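Local structure of glycosylation Associate Protein 1 (Streptococcus agalactiae serotype V, 6OYC) at residues T27-Q37 against L253-N261. The protein probably works with its partners Gap2 and Gap3 in the glycosylation and export of an adhesin through the accessory Sec system. Residues are numbered along the deposited sequence; the frame is centred on the assembly and turned at random.
Sequences TNVGFDDTINQ and LSVFSERNN. With SO4 (sulfate ion), chain J; SO4 (sulfate ion), chain K.
At the C-terminal end of the parallel sheet in one of the two Rossmann-like domains of a GT-B-type fold, the loop leaving strand 250-255 meets the start of helix 33-43 through a bidentate salt bridge between D33 and R259. R259 reaches the carboxylate end-on: NH1 lies 2.8 Å from D33 OD1 and NH2 lies 2.9 Å from D33 OD2. Both N-H bonds are nearly straight and stay close to the guanidinium plane, but they arrive on the syn side, tilted out of the carboxylate plane, because the two flat groups are turned 28° apart. The anti lone pair of D33 OD2 takes S254 OG at 2.6 Å, so three donors hold the carboxylate and fix its rotation. The S254 side chain leaves the strand toward the helix, and with OG trans to the backbone N (chi1 180°) the hydroxyl also accepts from Q37 NE2, one helical turn beyond D33, at 2.8 Å. F234 O, just past the neighbouring strand 229-233, accepts from R259 NE and further limits the rotation of the guanidinium. The F256 ring turns one face to the helix start, with D33 N 3.9 Å from its plane and over its centre, while D32 CB lies over the same face, 3.8 Å from F256 CE2. D32 is the N-cap: its OD1 accepts from I35 N and, weakly, from T34 N. Its carboxylate stands 84° from the guanidinium plane, and the charged atoms, OD2 and NH1, do not pair directly. A water bridges that gap, donating to D32 OD2 and accepting from R259 NH1 at 2.9 Å.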
# COMPACT_ATOMS: atom_id res chain seq x y z
N THR A 27 -4.17 4.76 -4.38
CA THR A 27 -3.94 3.43 -4.94
C THR A 27 -2.48 2.98 -4.85
O THR A 27 -2.21 1.78 -4.94
CB THR A 27 -4.40 3.37 -6.40
OG1 THR A 27 -4.05 4.59 -7.05
CG2 THR A 27 -5.91 3.17 -6.48
N ASN A 28 -1.54 3.90 -4.66
CA ASN A 28 -0.11 3.59 -4.68
C ASN A 28 0.52 3.48 -3.30
O ASN A 28 1.74 3.33 -3.21
CB ASN A 28 0.65 4.66 -5.48
CG ASN A 28 0.64 6.03 -4.80
OD1 ASN A 28 -0.29 6.38 -4.07
ND2 ASN A 28 1.69 6.81 -5.04
N VAL A 29 -0.26 3.58 -2.23
CA VAL A 29 0.21 3.28 -0.88
C VAL A 29 -0.24 1.87 -0.54
O VAL A 29 -1.41 1.53 -0.70
CB VAL A 29 -0.33 4.31 0.13
CG1 VAL A 29 0.13 3.96 1.57
CG2 VAL A 29 0.13 5.70 -0.24
N GLY A 30 0.69 1.04 -0.07
CA GLY A 30 0.31 -0.30 0.32
C GLY A 30 1.36 -1.34 -0.00
O GLY A 30 2.56 -1.05 0.06
N PHE A 31 0.89 -2.54 -0.36
CA PHE A 31 1.76 -3.69 -0.58
C PHE A 31 2.93 -3.34 -1.50
O PHE A 31 2.74 -2.75 -2.56
CB PHE A 31 0.93 -4.84 -1.18
CG PHE A 31 1.73 -6.06 -1.49
CD1 PHE A 31 1.98 -7.01 -0.50
CD2 PHE A 31 2.29 -6.24 -2.75
CE1 PHE A 31 2.75 -8.13 -0.77
CE2 PHE A 31 3.05 -7.37 -3.03
CZ PHE A 31 3.28 -8.32 -2.04
N ASP A 32 4.15 -3.69 -1.09
CA ASP A 32 5.30 -3.35 -1.93
C ASP A 32 6.39 -4.40 -1.75
O ASP A 32 6.19 -5.42 -1.09
CB ASP A 32 5.79 -1.93 -1.65
CG ASP A 32 6.52 -1.80 -0.31
OD1 ASP A 32 6.65 -2.80 0.43
OD2 ASP A 32 6.97 -0.68 0.01
N ASP A 33 7.58 -4.09 -2.30
CA ASP A 33 8.68 -5.05 -2.31
C ASP A 33 9.14 -5.41 -0.91
O ASP A 33 9.52 -6.57 -0.65
CB ASP A 33 9.83 -4.52 -3.17
CG ASP A 33 10.28 -3.10 -2.76
OD1 ASP A 33 9.41 -2.28 -2.36
OD2 ASP A 33 11.51 -2.81 -2.84
N THR A 34 9.11 -4.47 0.03
CA THR A 34 9.56 -4.80 1.38
C THR A 34 8.63 -5.83 2.02
O THR A 34 9.11 -6.78 2.66
CB THR A 34 9.63 -3.55 2.24
OG1 THR A 34 10.49 -2.59 1.62
CG2 THR A 34 10.16 -3.89 3.65
N ILE A 35 7.32 -5.64 1.89
CA ILE A 35 6.37 -6.62 2.43
C ILE A 35 6.63 -7.99 1.81
O ILE A 35 6.75 -9.00 2.51
CB ILE A 35 4.92 -6.18 2.17
CG1 ILE A 35 4.63 -4.78 2.74
CG2 ILE A 35 3.94 -7.28 2.64
CD1 ILE A 35 4.51 -4.74 4.21
N ASN A 36 6.71 -8.02 0.49
CA ASN A 36 6.91 -9.28 -0.21
C ASN A 36 8.20 -9.96 0.25
O ASN A 36 8.20 -11.17 0.52
CB ASN A 36 6.92 -9.01 -1.71
CG ASN A 36 7.45 -10.17 -2.49
OD1 ASN A 36 8.66 -10.33 -2.65
ND2 ASN A 36 6.54 -11.01 -2.97
N GLN A 37 9.28 -9.19 0.39
CA GLN A 37 10.57 -9.77 0.73
C GLN A 37 10.63 -10.20 2.19
O GLN A 37 11.23 -11.22 2.51
CB GLN A 37 11.70 -8.78 0.41
CG GLN A 37 11.91 -8.64 -1.09
CD GLN A 37 12.55 -7.34 -1.50
OE1 GLN A 37 13.21 -6.67 -0.70
NE2 GLN A 37 12.39 -6.98 -2.77
N LEU A 253 20.17 -3.98 -2.69
CA LEU A 253 19.29 -2.90 -3.13
C LEU A 253 18.05 -3.49 -3.79
O LEU A 253 18.17 -4.36 -4.66
CB LEU A 253 20.01 -1.99 -4.12
CG LEU A 253 20.98 -0.96 -3.56
CD1 LEU A 253 21.65 -0.19 -4.71
CD2 LEU A 253 20.21 -0.01 -2.65
N SER A 254 16.87 -3.02 -3.40
CA SER A 254 15.61 -3.51 -3.96
C SER A 254 14.98 -2.42 -4.82
O SER A 254 14.66 -1.33 -4.33
CB SER A 254 14.64 -3.96 -2.87
OG SER A 254 13.42 -4.43 -3.45
N VAL A 255 14.78 -2.73 -6.10
CA VAL A 255 14.22 -1.80 -7.07
C VAL A 255 12.78 -2.25 -7.35
O VAL A 255 12.53 -3.40 -7.73
CB VAL A 255 15.06 -1.78 -8.36
CG1 VAL A 255 14.32 -1.07 -9.50
CG2 VAL A 255 16.41 -1.14 -8.10
N PHE A 256 11.82 -1.33 -7.18
CA PHE A 256 10.40 -1.63 -7.30
C PHE A 256 9.77 -0.65 -8.28
O PHE A 256 9.75 0.56 -8.03
CB PHE A 256 9.72 -1.55 -5.93
CG PHE A 256 8.32 -2.10 -5.93
CD1 PHE A 256 8.07 -3.40 -6.36
CD2 PHE A 256 7.25 -1.33 -5.47
CE1 PHE A 256 6.78 -3.92 -6.34
CE2 PHE A 256 5.95 -1.84 -5.46
CZ PHE A 256 5.71 -3.14 -5.89
N SER A 257 9.26 -1.17 -9.39
CA SER A 257 8.86 -0.32 -10.51
C SER A 257 7.79 0.71 -10.12
O SER A 257 7.77 1.81 -10.69
CB SER A 257 8.37 -1.19 -11.66
OG SER A 257 7.23 -1.95 -11.27
N GLU A 258 6.89 0.40 -9.17
CA GLU A 258 5.88 1.39 -8.80
C GLU A 258 6.50 2.61 -8.12
O GLU A 258 5.97 3.71 -8.25
CB GLU A 258 4.83 0.75 -7.89
CG GLU A 258 3.72 1.69 -7.41
CD GLU A 258 2.92 1.14 -6.21
OE1 GLU A 258 1.68 0.97 -6.33
OE2 GLU A 258 3.53 0.86 -5.14
N ARG A 259 7.62 2.43 -7.42
CA ARG A 259 8.33 3.47 -6.68
C ARG A 259 9.49 4.07 -7.46
O ARG A 259 9.75 5.26 -7.37
CB ARG A 259 8.87 2.91 -5.37
CG ARG A 259 9.69 3.87 -4.54
CD ARG A 259 10.19 3.20 -3.25
NE ARG A 259 11.17 2.15 -3.53
CZ ARG A 259 10.96 0.85 -3.30
NH1 ARG A 259 9.81 0.43 -2.78
NH2 ARG A 259 11.91 -0.03 -3.59
N ASN A 260 10.20 3.27 -8.24
CA ASN A 260 11.49 3.69 -8.75
C ASN A 260 11.41 4.07 -10.22
O ASN A 260 10.82 3.36 -11.02
CB ASN A 260 12.52 2.58 -8.52
CG ASN A 260 12.79 2.38 -7.04
OD1 ASN A 260 12.73 1.26 -6.52
ND2 ASN A 260 13.04 3.49 -6.35
N ASN A 261 11.99 5.22 -10.54
CA ASN A 261 12.28 5.59 -11.92
C ASN A 261 13.56 4.89 -12.38
O ASN A 261 14.65 5.14 -11.83
CB ASN A 261 12.40 7.10 -12.02
CG ASN A 261 12.45 7.58 -13.44
OD1 ASN A 261 13.09 6.96 -14.29
ND2 ASN A 261 11.77 8.69 -13.71
S SO4 J . 13.91 7.18 -7.02
O1 SO4 J . 14.43 6.72 -5.73
O2 SO4 J . 14.88 8.08 -7.67
O3 SO4 J . 13.67 6.02 -7.90
O4 SO4 J . 12.62 7.87 -6.81
S SO4 K . -4.70 8.57 -6.67
O1 SO4 K . -4.77 7.16 -6.28
O2 SO4 K . -3.40 9.14 -6.29
O3 SO4 K . -5.82 9.27 -6.04
O4 SO4 K . -4.85 8.68 -8.13
O HOH W 1 7.33 1.69 -1.95